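Local structure of fructooligosaccharide ABC transporter substrate-binding protein FusA (Streptococcus pneumoniae, 5G5Y) at residues E21-L25 / Q376-V380; V135-A139 / G190-F196; T269-N273 / K402-D406. The protein binds kestose, nystose and longer fructooligosaccharides, but not sucrose, as the solute-binding subunit of the FusABC-MsmK import complex. All blocks are in the same frame, centred on the assembly; numbering follows the deposited sequence.

Interaction 1 of 3, residues E21-L25 / Q376-V380; sequences EKLIL and QKTEV
Lys22 reaches across to the end of helix 370-378 and gives its ammonium to a backbone oxygen: NZ donates to Glu379 O at 2.7 Å, arriving close to the line of the C=O bond (167°). The chain beyond CG is fully extended, its aliphatic part running past the C-terminal carbonyls, with CE 3.7 Å from Lys377 O. A water extends the grip, accepting from Lys22 NZ and donating to Gln376 O, so the positive charge sits among the carbonyls of a helix C-terminus, where the helix dipole would probably stabilise it. Beside the lysine chain, Val380 turns CG1 into a small apolar cluster, 3.8 Å from Ile24 CG2 and 4.0 Å from Leu25 CG. A second water donates to Thr378 O and accepts from Ile24 N, linking the end of one helix to the first turn of another. Further out, Ile24 and Val380 also lie on Asn338 of helix 332-340, while the carboxylate of Glu379 is engaged by Arg375 in a salt bridge. The N-cap residue of helix 23-32 thus places its ammonium at the carbonyls of a helix C-terminus, beside two residues of the fructooligosaccharide-binding site: Arg375 within helix 370-378 and Glu379 just past it.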
ATOM      1  N   GLU A  21       0.383 -13.290 -26.743  1.00 21.41           N
ATOM      2  CA  GLU A  21       1.807 -13.606 -26.882  1.00 22.79           C
ATOM      3  C   GLU A  21       2.528 -13.868 -25.527  1.00 23.96           C
ATOM      4  O   GLU A  21       3.697 -14.224 -25.519  1.00 24.53           O
ATOM      5  CB  GLU A  21       2.520 -12.489 -27.657  1.00 25.33           C
ATOM      6  CG  GLU A  21       2.011 -12.375 -29.086  1.00 30.10           C
ATOM      7  CD  GLU A  21       2.704 -11.279 -29.886  1.00 35.11           C
ATOM      8  OE1 GLU A  21       3.728 -10.754 -29.417  1.00 39.49           O
ATOM      9  OE2 GLU A  21       2.201 -10.934 -30.982  1.00 41.35           O
ATOM     10  N   LYS A  22       1.844 -13.649 -24.402  1.00 19.92           N
ATOM     11  CA  LYS A  22       2.339 -14.030 -23.074  1.00 18.21           C
ATOM     12  C   LYS A  22       2.158 -15.529 -22.829  1.00 18.21           C
ATOM     13  O   LYS A  22       1.112 -16.087 -23.117  1.00 18.20           O
ATOM     14  CB  LYS A  22       1.590 -13.270 -21.983  1.00 17.01           C
ATOM     15  CG  LYS A  22       1.901 -11.808 -21.969  1.00 17.72           C
ATOM     16  CD  LYS A  22       1.299 -11.076 -20.769  1.00 18.39           C
ATOM     17  CE  LYS A  22       1.728  -9.631 -20.775  1.00 20.19           C
ATOM     18  NZ  LYS A  22       1.083  -8.752 -19.745  1.00 22.21           N
ATOM     19  N   LEU A  23       3.207 -16.159 -22.302  1.00 18.77           N
ATOM     20  CA  LEU A  23       3.203 -17.589 -21.983  1.00 17.76           C
ATOM     21  C   LEU A  23       2.061 -17.993 -21.022  1.00 17.47           C
ATOM     22  O   LEU A  23       1.385 -19.049 -21.212  1.00 17.15           O
ATOM     23  CB  LEU A  23       4.591 -18.015 -21.490  1.00 17.96           C
ATOM     24  CG  LEU A  23       4.819 -19.485 -21.216  1.00 19.39           C
ATOM     25  CD1 LEU A  23       4.397 -20.402 -22.375  1.00 20.65           C
ATOM     26  CD2 LEU A  23       6.289 -19.712 -20.882  1.00 19.57           C
ATOM     27  N   ILE A  24       1.804 -17.161 -20.014  1.00 16.97           N
ATOM     28  CA  ILE A  24       0.676 -17.435 -19.107  1.00 15.71           C
ATOM     29  C   ILE A  24      -0.638 -17.572 -19.875  1.00 15.60           C
ATOM     30  O   ILE A  24      -1.440 -18.486 -19.624  1.00 15.80           O
ATOM     31  CB  ILE A  24       0.571 -16.354 -17.984  1.00 16.07           C
ATOM     32  CG1 ILE A  24       1.678 -16.553 -16.926  1.00 16.47           C
ATOM     33  CG2 ILE A  24      -0.762 -16.427 -17.291  1.00 16.47           C
ATOM     34  CD1 ILE A  24       1.805 -15.387 -15.946  1.00 16.67           C
ATOM     35  N   LEU A  25      -0.912 -16.674 -20.805  1.00 14.94           N
ATOM     36  CA  LEU A  25      -2.208 -16.723 -21.469  1.00 15.51           C
ATOM     37  C   LEU A  25      -2.306 -17.839 -22.534  1.00 16.50           C
ATOM     38  O   LEU A  25      -3.392 -18.320 -22.832  1.00 17.75           O
ATOM     39  CB  LEU A  25      -2.545 -15.366 -22.038  1.00 16.89           C
ATOM     40  CG  LEU A  25      -2.711 -14.347 -20.898  1.00 17.36           C
ATOM     41  CD1 LEU A  25      -2.789 -12.962 -21.486  1.00 17.19           C
ATOM     42  CD2 LEU A  25      -3.963 -14.647 -20.074  1.00 17.48           C
ATOM     43  N   GLN A 376       6.878  -7.059 -15.582  1.00 20.19           N
ATOM     44  CA  GLN A 376       5.993  -6.309 -16.485  1.00 21.26           C
ATOM     45  C   GLN A 376       5.765  -6.995 -17.817  1.00 20.79           C
ATOM     46  O   GLN A 376       4.699  -6.857 -18.388  1.00 21.10           O
ATOM     47  CB  GLN A 376       6.541  -4.920 -16.764  1.00 24.65           C
ATOM     48  CG  GLN A 376       6.348  -3.894 -15.694  1.00 27.44           C
ATOM     49  CD  GLN A 376       7.258  -2.726 -16.005  1.00 35.76           C
ATOM     50  OE1 GLN A 376       6.950  -1.933 -16.899  1.00 38.87           O
ATOM     51  NE2 GLN A 376       8.443  -2.685 -15.368  1.00 38.59           N
ATOM     52  N   LYS A 377       6.786  -7.694 -18.320  1.00 21.07           N
ATOM     53  CA  LYS A 377       6.683  -8.414 -19.576  1.00 20.22           C
ATOM     54  C   LYS A 377       5.875  -9.698 -19.513  1.00 19.12           C
ATOM     55  O   LYS A 377       5.365 -10.131 -20.551  1.00 20.36           O
ATOM     56  CB  LYS A 377       8.077  -8.741 -20.141  1.00 21.69           C
ATOM     57  CG  LYS A 377       8.907  -7.542 -20.545  1.00 23.55           C
ATOM     58  CD  LYS A 377      10.255  -8.065 -21.060  1.00 28.91           C
ATOM     59  CE  LYS A 377      11.257  -6.988 -21.388  1.00 32.08           C
ATOM     60  NZ  LYS A 377      12.597  -7.605 -21.604  1.00 33.50           N
ATOM     61  N   THR A 378       5.751 -10.300 -18.315  1.00 18.25           N
ATOM     62  CA  THR A 378       5.262 -11.686 -18.163  1.00 17.69           C
ATOM     63  C   THR A 378       4.040 -11.872 -17.250  1.00 18.12           C
ATOM     64  O   THR A 378       3.340 -12.868 -17.395  1.00 17.69           O
ATOM     65  CB  THR A 378       6.407 -12.641 -17.726  1.00 18.86           C
ATOM     66  OG1 THR A 378       6.915 -12.317 -16.420  1.00 18.87           O
ATOM     67  CG2 THR A 378       7.584 -12.579 -18.766  1.00 18.77           C
ATOM     68  N   GLU A 379       3.823 -10.957 -16.301  1.00 17.67           N
ATOM     69  CA  GLU A 379       2.630 -10.961 -15.454  1.00 17.92           C
ATOM     70  C   GLU A 379       1.389 -10.633 -16.284  1.00 17.77           C
ATOM     71  O   GLU A 379       1.477 -10.083 -17.393  1.00 19.05           O
ATOM     72  CB  GLU A 379       2.738  -9.902 -14.321  1.00 18.31           C
ATOM     73  CG  GLU A 379       2.503  -8.474 -14.812  1.00 21.35           C
ATOM     74  CD  GLU A 379       2.896  -7.379 -13.809  1.00 25.86           C
ATOM     75  OE1 GLU A 379       2.776  -7.593 -12.589  1.00 25.06           O
ATOM     76  OE2 GLU A 379       3.337  -6.288 -14.249  1.00 29.24           O
ATOM     77  N   VAL A 380       0.212 -10.912 -15.736  1.00 16.66           N
ATOM     78  CA  VAL A 380      -1.012 -10.490 -16.388  1.00 17.96           C
ATOM     79  C   VAL A 380      -1.915  -9.594 -15.564  1.00 17.55           C
ATOM     80  O   VAL A 380      -2.827  -8.985 -16.133  1.00 17.08           O
ATOM     81  CB  VAL A 380      -1.838 -11.693 -16.943  1.00 21.33           C
ATOM     82  CG1 VAL A 380      -0.943 -12.674 -17.736  1.00 22.31           C
ATOM     83  CG2 VAL A 380      -2.508 -12.439 -15.860  1.00 22.81           C
TER
HETATM   84  O   HOH W   1       1.964  -6.210 -18.464  1.00 22.36           O
HETATM   85  O   HOH W   2       3.396 -14.770 -19.330  1.00 16.85           O

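Interaction 2 of 3, residues V135-A139 / G190-F196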
ATOM      1  N   VAL A 135       3.602  -0.744   8.430  1.00 13.03           N
ATOM      2  CA  VAL A 135       4.446   0.460   8.570  1.00 13.58           C
ATOM      3  C   VAL A 135       4.943   0.742   7.184  1.00 14.01           C
ATOM      4  O   VAL A 135       5.480  -0.170   6.538  1.00 15.02           O
ATOM      5  CB  VAL A 135       5.640   0.209   9.513  1.00 13.81           C
ATOM      6  CG1 VAL A 135       6.600   1.414   9.624  1.00 14.98           C
ATOM      7  CG2 VAL A 135       5.101  -0.079  10.889  1.00 15.92           C
ATOM      8  N   ASN A 136       4.735   1.963   6.705  1.00 14.41           N
ATOM      9  CA  ASN A 136       5.208   2.356   5.376  1.00 14.25           C
ATOM     10  C   ASN A 136       6.494   3.191   5.438  1.00 15.42           C
ATOM     11  O   ASN A 136       7.448   2.909   4.698  1.00 16.09           O
ATOM     12  CB  ASN A 136       4.093   3.016   4.565  1.00 15.03           C
ATOM     13  CG  ASN A 136       3.625   4.361   5.144  1.00 15.07           C
ATOM     14  OD1 ASN A 136       3.464   4.526   6.339  1.00 15.80           O
ATOM     15  ND2 ASN A 136       3.381   5.300   4.281  1.00 17.26           N
ATOM     16  N   ASP A 137       6.535   4.162   6.352  1.00 14.96           N
ATOM     17  CA  ASP A 137       7.640   5.095   6.475  1.00 15.35           C
ATOM     18  C   ASP A 137       8.637   4.724   7.583  1.00 15.58           C
ATOM     19  O   ASP A 137       8.763   5.425   8.584  1.00 16.65           O
ATOM     20  CB  ASP A 137       7.139   6.534   6.658  1.00 15.50           C
ATOM     21  CG  ASP A 137       6.404   6.762   7.962  1.00 16.31           C
ATOM     22  OD1 ASP A 137       5.629   5.892   8.398  1.00 16.42           O
ATOM     23  OD2 ASP A 137       6.622   7.845   8.572  1.00 17.98           O
ATOM     24  N   MET A 138       9.359   3.635   7.369  1.00 14.82           N
ATOM     25  CA  MET A 138      10.329   3.130   8.341  1.00 14.78           C
ATOM     26  C   MET A 138      11.461   4.147   8.507  1.00 14.90           C
ATOM     27  O   MET A 138      11.842   4.809   7.533  1.00 13.73           O
ATOM     28  CB  MET A 138      10.925   1.788   7.896  1.00 15.36           C
ATOM     29  CG  MET A 138       9.936   0.677   7.833  1.00 16.32           C
ATOM     30  SD  MET A 138      10.558  -0.929   7.290  1.00 17.28           S
ATOM     31  CE  MET A 138      11.951  -1.221   8.362  1.00 16.04           C
ATOM     32  N   ALA A 139      11.954   4.272   9.744  1.00 14.32           N
ATOM     33  CA  ALA A 139      13.100   5.149  10.063  1.00 14.72           C
ATOM     34  C   ALA A 139      14.374   4.301  10.017  1.00 14.61           C
ATOM     35  O   ALA A 139      14.373   3.157  10.503  1.00 15.49           O
ATOM     36  CB  ALA A 139      12.924   5.786  11.416  1.00 14.87           C
ATOM     37  N   GLY A 190       3.073   9.518   2.565  1.00 18.45           N
ATOM     38  CA  GLY A 190       3.890   8.516   1.909  1.00 17.47           C
ATOM     39  C   GLY A 190       5.082   8.025   2.692  1.00 16.41           C
ATOM     40  O   GLY A 190       5.279   8.321   3.893  1.00 15.95           O
ATOM     41  N   ASN A 191       5.937   7.302   1.980  1.00 15.61           N
ATOM     42  CA  ASN A 191       6.940   6.455   2.633  1.00 15.01           C
ATOM     43  C   ASN A 191       8.137   7.168   3.250  1.00 14.80           C
ATOM     44  O   ASN A 191       8.896   6.550   3.997  1.00 15.57           O
ATOM     45  CB  ASN A 191       7.422   5.404   1.629  1.00 16.39           C
ATOM     46  CG  ASN A 191       6.289   4.549   1.080  1.00 16.93           C
ATOM     47  OD1 ASN A 191       5.210   4.443   1.686  1.00 18.01           O
ATOM     48  ND2 ASN A 191       6.525   3.936  -0.075  1.00 15.90           N
ATOM     49  N   GLU A 192       8.315   8.439   2.927  1.00 14.98           N
ATOM     50  CA  GLU A 192       9.457   9.229   3.321  1.00 14.50           C
ATOM     51  C   GLU A 192       9.123  10.289   4.371  1.00 14.60           C
ATOM     52  O   GLU A 192       9.964  11.086   4.737  1.00 14.94           O
ATOM     53  CB  GLU A 192      10.118   9.849   2.070  1.00 15.34           C
ATOM     54  CG  GLU A 192      10.833   8.843   1.170  1.00 15.83           C
ATOM     55  CD  GLU A 192       9.929   7.911   0.413  1.00 16.04           C
ATOM     56  OE1 GLU A 192       8.970   8.375  -0.207  1.00 18.18           O
ATOM     57  OE2 GLU A 192      10.146   6.697   0.430  1.00 18.11           O
ATOM     58  N   ASP A 193       7.911  10.273   4.903  1.00 15.81           N
ATOM     59  CA  ASP A 193       7.515  11.210   5.936  1.00 15.69           C
ATOM     60  C   ASP A 193       7.965  10.748   7.330  1.00 15.05           C
ATOM     61  O   ASP A 193       8.141   9.558   7.546  1.00 15.39           O
ATOM     62  CB  ASP A 193       5.986  11.363   5.933  1.00 15.19           C
ATOM     63  CG  ASP A 193       5.525  12.503   6.824  1.00 15.31           C
ATOM     64  OD1 ASP A 193       6.086  13.612   6.656  1.00 15.59           O
ATOM     65  OD2 ASP A 193       4.695  12.314   7.755  1.00 14.04           O
ATOM     66  N   PHE A 194       8.054  11.682   8.291  1.00 13.84           N
ATOM     67  CA  PHE A 194       8.497  11.410   9.641  1.00 14.24           C
ATOM     68  C   PHE A 194       7.414  10.900  10.607  1.00 14.50           C
ATOM     69  O   PHE A 194       7.729  10.618  11.761  1.00 14.19           O
ATOM     70  CB  PHE A 194       9.192  12.664  10.290  1.00 14.95           C
ATOM     71  CG  PHE A 194       8.322  13.890  10.359  1.00 15.47           C
ATOM     72  CD1 PHE A 194       7.310  14.008  11.299  1.00 16.12           C
ATOM     73  CD2 PHE A 194       8.473  14.909   9.432  1.00 16.21           C
ATOM     74  CE1 PHE A 194       6.489  15.132  11.321  1.00 15.70           C
ATOM     75  CE2 PHE A 194       7.650  16.030   9.464  1.00 16.72           C
ATOM     76  CZ  PHE A 194       6.675  16.149  10.423  1.00 15.97           C
ATOM     77  N   LYS A 195       6.149  10.837  10.174  1.00 13.80           N
ATOM     78  CA  LYS A 195       5.016  10.662  11.107  1.00 14.20           C
ATOM     79  C   LYS A 195       5.092   9.342  11.917  1.00 14.44           C
ATOM     80  O   LYS A 195       4.520   9.256  13.020  1.00 13.72           O
ATOM     81  CB  LYS A 195       3.647  10.850  10.419  1.00 14.70           C
ATOM     82  CG  LYS A 195       3.277   9.736   9.430  1.00 14.91           C
ATOM     83  CD  LYS A 195       1.835   9.820   8.930  1.00 14.99           C
ATOM     84  CE  LYS A 195       1.461  11.161   8.296  1.00 15.36           C
ATOM     85  NZ  LYS A 195       2.160  11.337   6.985  1.00 15.62           N
ATOM     86  N   PHE A 196       5.825   8.342  11.415  1.00 13.72           N
ATOM     87  CA  PHE A 196       6.158   7.142  12.204  1.00 15.65           C
ATOM     88  C   PHE A 196       6.582   7.428  13.673  1.00 14.97           C
ATOM     89  O   PHE A 196       6.226   6.682  14.623  1.00 13.87           O
ATOM     90  CB  PHE A 196       7.252   6.324  11.471  1.00 16.42           C
ATOM     91  CG  PHE A 196       7.707   5.130  12.229  1.00 17.56           C
ATOM     92  CD1 PHE A 196       6.929   3.969  12.249  1.00 18.57           C
ATOM     93  CD2 PHE A 196       8.851   5.186  12.984  1.00 19.93           C
ATOM     94  CE1 PHE A 196       7.312   2.864  12.988  1.00 18.78           C
ATOM     95  CE2 PHE A 196       9.240   4.081  13.740  1.00 20.38           C
ATOM     96  CZ  PHE A 196       8.465   2.924  13.738  1.00 20.40           C
TER
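Asp137 and Asn191 bring the two backbones within 4.1 Å of each other at CA, close enough for Asp137 CA to make a CH...O contact with Asn191 O at 3.1 Å. The segment 135-139 leads into strand 138-142. Round it wraps the loop 190-196, starting with a type I turn from Gly190 to Asp193 and running into a 3-10 segment that continues past Phe196. Asp137 points its side chain into the loop. Its CG lies between the backbone N and carbonyl carbon (chi1 66°), which swings the carboxylate toward the start of the 3-10 segment; there OD2 accepts from Phe196 N at 3.0 Å through its syn lone pair. The same oxygen is only 2.5 Å from Asp193 O, a spacing that suggests the acid is protonated. An Asx turn shapes the stretch before Phe196: Asp193 OD2 accepts from Lys195 N and, from the other face of its carboxylate, from Lys195 NZ at 2.8 Å in a salt bridge. Lys195 bends back at chi3 and chi4 to make it, and also pairs with Asp207, while Asp193 OD1 is held by Arg450 of helix 429-455. Phe196 places CD1 3.7 Å from Val135 CG1, and its ring also meets Tyr412 of helix 399-412. At the opposite end of the loop, Asn136 ND2 donates to Asn191 OD1 at 3.3 Å, a bent bond (142°) between amide planes nearly perpendicular to each other. Asn191 is a substrate-binding residue, and its side chain also touches Trp270, another one.

Interaction 3 of 3, residues T269-N273 / K402-D406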
ATOM      1  N   THR A 269      12.040   5.921   4.713  1.00 14.58           N
ATOM      2  CA  THR A 269      11.665   5.375   3.412  1.00 14.92           C
ATOM      3  C   THR A 269      11.093   3.987   3.577  1.00 14.89           C
ATOM      4  O   THR A 269      11.126   3.425   4.657  1.00 15.96           O
ATOM      5  CB  THR A 269      12.862   5.365   2.392  1.00 14.18           C
ATOM      6  OG1 THR A 269      12.335   5.202   1.080  1.00 16.48           O
ATOM      7  CG2 THR A 269      13.859   4.325   2.730  1.00 15.32           C
ATOM      8  N   TRP A 270      10.520   3.457   2.513  1.00 14.39           N
ATOM      9  CA  TRP A 270      10.006   2.092   2.537  1.00 14.98           C
ATOM     10  C   TRP A 270      11.095   1.057   2.712  1.00 15.91           C
ATOM     11  O   TRP A 270      11.014   0.172   3.576  1.00 14.60           O
ATOM     12  CB  TRP A 270       9.215   1.833   1.287  1.00 15.69           C
ATOM     13  CG  TRP A 270       8.606   0.463   1.149  1.00 15.75           C
ATOM     14  CD1 TRP A 270       9.183  -0.613   0.550  1.00 16.59           C
ATOM     15  CD2 TRP A 270       7.292   0.045   1.555  1.00 15.94           C
ATOM     16  NE1 TRP A 270       8.318  -1.692   0.564  1.00 16.96           N
ATOM     17  CE2 TRP A 270       7.151  -1.316   1.173  1.00 15.81           C
ATOM     18  CE3 TRP A 270       6.239   0.671   2.206  1.00 15.61           C
ATOM     19  CZ2 TRP A 270       5.999  -2.039   1.409  1.00 16.97           C
ATOM     20  CZ3 TRP A 270       5.071  -0.047   2.439  1.00 15.33           C
ATOM     21  CH2 TRP A 270       4.961  -1.403   2.049  1.00 16.08           C
ATOM     22  N   ASP A 271      12.129   1.185   1.899  1.00 16.49           N
ATOM     23  CA  ASP A 271      13.231   0.229   1.878  1.00 17.67           C
ATOM     24  C   ASP A 271      14.478   1.015   1.628  1.00 17.27           C
ATOM     25  O   ASP A 271      14.548   1.694   0.612  1.00 17.26           O
ATOM     26  CB  ASP A 271      12.941  -0.795   0.765  1.00 18.94           C
ATOM     27  CG  ASP A 271      14.031  -1.854   0.585  1.00 21.14           C
ATOM     28  OD1 ASP A 271      15.207  -1.679   0.995  1.00 20.57           O
ATOM     29  OD2 ASP A 271      13.677  -2.911  -0.017  1.00 22.17           O
ATOM     30  N   LYS A 272      15.445   0.895   2.541  1.00 18.58           N
ATOM     31  CA  LYS A 272      16.729   1.645   2.487  1.00 20.58           C
ATOM     32  C   LYS A 272      17.477   1.427   1.151  1.00 23.48           C
ATOM     33  O   LYS A 272      18.193   2.323   0.647  1.00 20.74           O
ATOM     34  CB  LYS A 272      17.640   1.243   3.662  1.00 20.56           C
ATOM     35  CG  LYS A 272      18.226  -0.171   3.586  1.00 21.57           C
ATOM     36  CD  LYS A 272      19.184  -0.458   4.720  1.00 22.44           C
ATOM     37  CE  LYS A 272      19.951  -1.760   4.427  1.00 22.27           C
ATOM     38  NZ  LYS A 272      20.708  -2.252   5.583  1.00 22.04           N
ATOM     39  N   ASN A 273      17.249   0.264   0.540  1.00 24.68           N
ATOM     40  CA  ASN A 273      17.899  -0.063  -0.739  1.00 27.01           C
ATOM     41  C   ASN A 273      17.623   0.966  -1.849  1.00 27.43           C
ATOM     42  O   ASN A 273      18.490   1.210  -2.697  1.00 25.68           O
ATOM     43  CB  ASN A 273      17.542  -1.501  -1.167  1.00 28.98           C
ATOM     44  CG  ASN A 273      18.219  -2.546  -0.280  1.00 35.14           C
ATOM     45  OD1 ASN A 273      19.387  -2.879  -0.502  1.00 40.18           O
ATOM     46  ND2 ASN A 273      17.506  -3.066   0.739  1.00 37.00           N
ATOM     47  N   LYS A 402      10.189 -10.714   1.932  1.00 19.14           N
ATOM     48  CA  LYS A 402      10.531 -11.522   3.094  1.00 19.19           C
ATOM     49  C   LYS A 402      11.433 -10.735   4.039  1.00 19.38           C
ATOM     50  O   LYS A 402      11.234 -10.750   5.255  1.00 17.52           O
ATOM     51  CB  LYS A 402      11.178 -12.831   2.683  1.00 21.67           C
ATOM     52  CG  LYS A 402      11.665 -13.720   3.819  1.00 25.52           C
ATOM     53  CD  LYS A 402      10.548 -14.096   4.779  1.00 31.78           C
ATOM     54  CE  LYS A 402      10.980 -15.194   5.750  1.00 36.49           C
ATOM     55  NZ  LYS A 402      10.096 -15.202   6.957  1.00 39.98           N
ATOM     56  N   TRP A 403      12.456 -10.116   3.483  1.00 17.57           N
ATOM     57  CA  TRP A 403      13.389  -9.289   4.260  1.00 18.48           C
ATOM     58  C   TRP A 403      12.630  -8.203   5.061  1.00 16.99           C
ATOM     59  O   TRP A 403      12.810  -8.096   6.254  1.00 17.63           O
ATOM     60  CB  TRP A 403      14.384  -8.661   3.320  1.00 19.30           C
ATOM     61  CG  TRP A 403      15.352  -7.716   3.938  1.00 20.88           C
ATOM     62  CD1 TRP A 403      16.517  -8.037   4.629  1.00 22.66           C
ATOM     63  CD2 TRP A 403      15.300  -6.294   3.883  1.00 21.59           C
ATOM     64  NE1 TRP A 403      17.166  -6.875   4.988  1.00 22.64           N
ATOM     65  CE2 TRP A 403      16.432  -5.802   4.562  1.00 22.56           C
ATOM     66  CE3 TRP A 403      14.393  -5.380   3.334  1.00 23.47           C
ATOM     67  CZ2 TRP A 403      16.690  -4.422   4.682  1.00 24.45           C
ATOM     68  CZ3 TRP A 403      14.633  -4.039   3.476  1.00 25.13           C
ATOM     69  CH2 TRP A 403      15.770  -3.568   4.161  1.00 23.53           C
ATOM     70  N   ARG A 404      11.756  -7.460   4.390  1.00 16.03           N
ATOM     71  CA  ARG A 404      11.003  -6.374   5.017  1.00 15.86           C
ATOM     72  C   ARG A 404      10.056  -6.925   6.087  1.00 15.58           C
ATOM     73  O   ARG A 404       9.981  -6.380   7.168  1.00 15.13           O
ATOM     74  CB  ARG A 404      10.257  -5.517   3.970  1.00 15.66           C
ATOM     75  CG  ARG A 404       9.835  -4.171   4.496  1.00 15.85           C
ATOM     76  CD  ARG A 404       9.072  -3.376   3.482  1.00 15.95           C
ATOM     77  NE  ARG A 404       9.079  -1.973   3.906  1.00 15.25           N
ATOM     78  CZ  ARG A 404       8.084  -1.371   4.563  1.00 15.28           C
ATOM     79  NH1 ARG A 404       6.948  -1.996   4.850  1.00 15.84           N
ATOM     80  NH2 ARG A 404       8.217  -0.121   4.912  1.00 15.20           N
ATOM     81  N   LEU A 405       9.355  -8.022   5.795  1.00 17.52           N
ATOM     82  CA  LEU A 405       8.454  -8.655   6.771  1.00 17.28           C
ATOM     83  C   LEU A 405       9.155  -9.017   8.040  1.00 17.65           C
ATOM     84  O   LEU A 405       8.610  -8.833   9.133  1.00 16.87           O
ATOM     85  CB  LEU A 405       7.820  -9.957   6.230  1.00 17.39           C
ATOM     86  CG  LEU A 405       6.635  -9.796   5.332  1.00 20.15           C
ATOM     87  CD1 LEU A 405       6.149 -11.164   4.834  1.00 22.93           C
ATOM     88  CD2 LEU A 405       5.494  -9.128   6.072  1.00 21.48           C
ATOM     89  N   ASP A 406      10.351  -9.581   7.911  1.00 16.90           N
ATOM     90  CA  ASP A 406      11.093  -9.989   9.085  1.00 16.27           C
ATOM     91  C   ASP A 406      11.527  -8.771   9.927  1.00 15.51           C
ATOM     92  O   ASP A 406      11.430  -8.843  11.143  1.00 15.31           O
ATOM     93  CB  ASP A 406      12.308 -10.822   8.680  1.00 20.33           C
ATOM     94  CG  ASP A 406      11.940 -12.217   8.151  1.00 24.02           C
ATOM     95  OD1 ASP A 406      10.787 -12.690   8.278  1.00 26.83           O
ATOM     96  OD2 ASP A 406      12.868 -12.860   7.623  1.00 29.16           O
TER
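Arg404 lays its guanidinium flat over the indole of Trp270, the planes within 2° of parallel and CZ 3.5 Å from the centroid of the six-membered ring, a stacked cation-pi pair. The methylene before it continues the overlap, CD resting as a CH-pi contact over the five-membered ring. The same arginine turns its edge to Trp270 O, which lies in the guanidinium plane: NH2 donates at 3.1 Å on a lone pair, in the carbonyl plane, whereas NE, at 2.9 Å, comes from above that plane (42° out). These bonds, with one from NH1 to Val135 O, should hold the guanidinium's rotation. The tryptophan has CG anti to its own N (chi1 -180°), which puts the ring beside its carbonyl carbon, so one arginine can meet both ring and Trp270 O. Alongside, Trp403 sets CZ3 3.5 Å from Asp271 OD1 and has Asn273 ND2 over one face. Asp271 OD1 closes an Asx turn, accepting from Asn273 N and, on its syn lone pair, from Asn273 ND2 at 2.7 Å. Trp270 is a substrate-binding residue. Helix 399-412 thus packs against the loop following strand 264-269, with Trp403 also on Trp140 and Arg404 on Met138 of the adjacent strand 138-142.

Overall arrangement
Interactions 2 and 3 are neighbours, their centres 12 Å apart, and they share contacts: Arg404 NH1 bonds to Val135 O, and Glu192 OE2 to Thr269 OG1. Both are partly buried and concern strands 138-142 and 264-269, the loops beside them and helix 399-412. Interaction 1 lies farther off, with centres 34 Å from interaction 2 and 27 Å from interaction 3, and is the most buried of the three, joining two helix ends. All three hold a substrate-binding residue: Glu379, Asn191 and Trp270. The chemistry of interaction 1 is a lysine among helix carbonyls, waters and aliphatic packing; interaction 2 uses carboxylate bonds to a loop backbone, and interaction 3 relies on aromatic faces and a guanidinium.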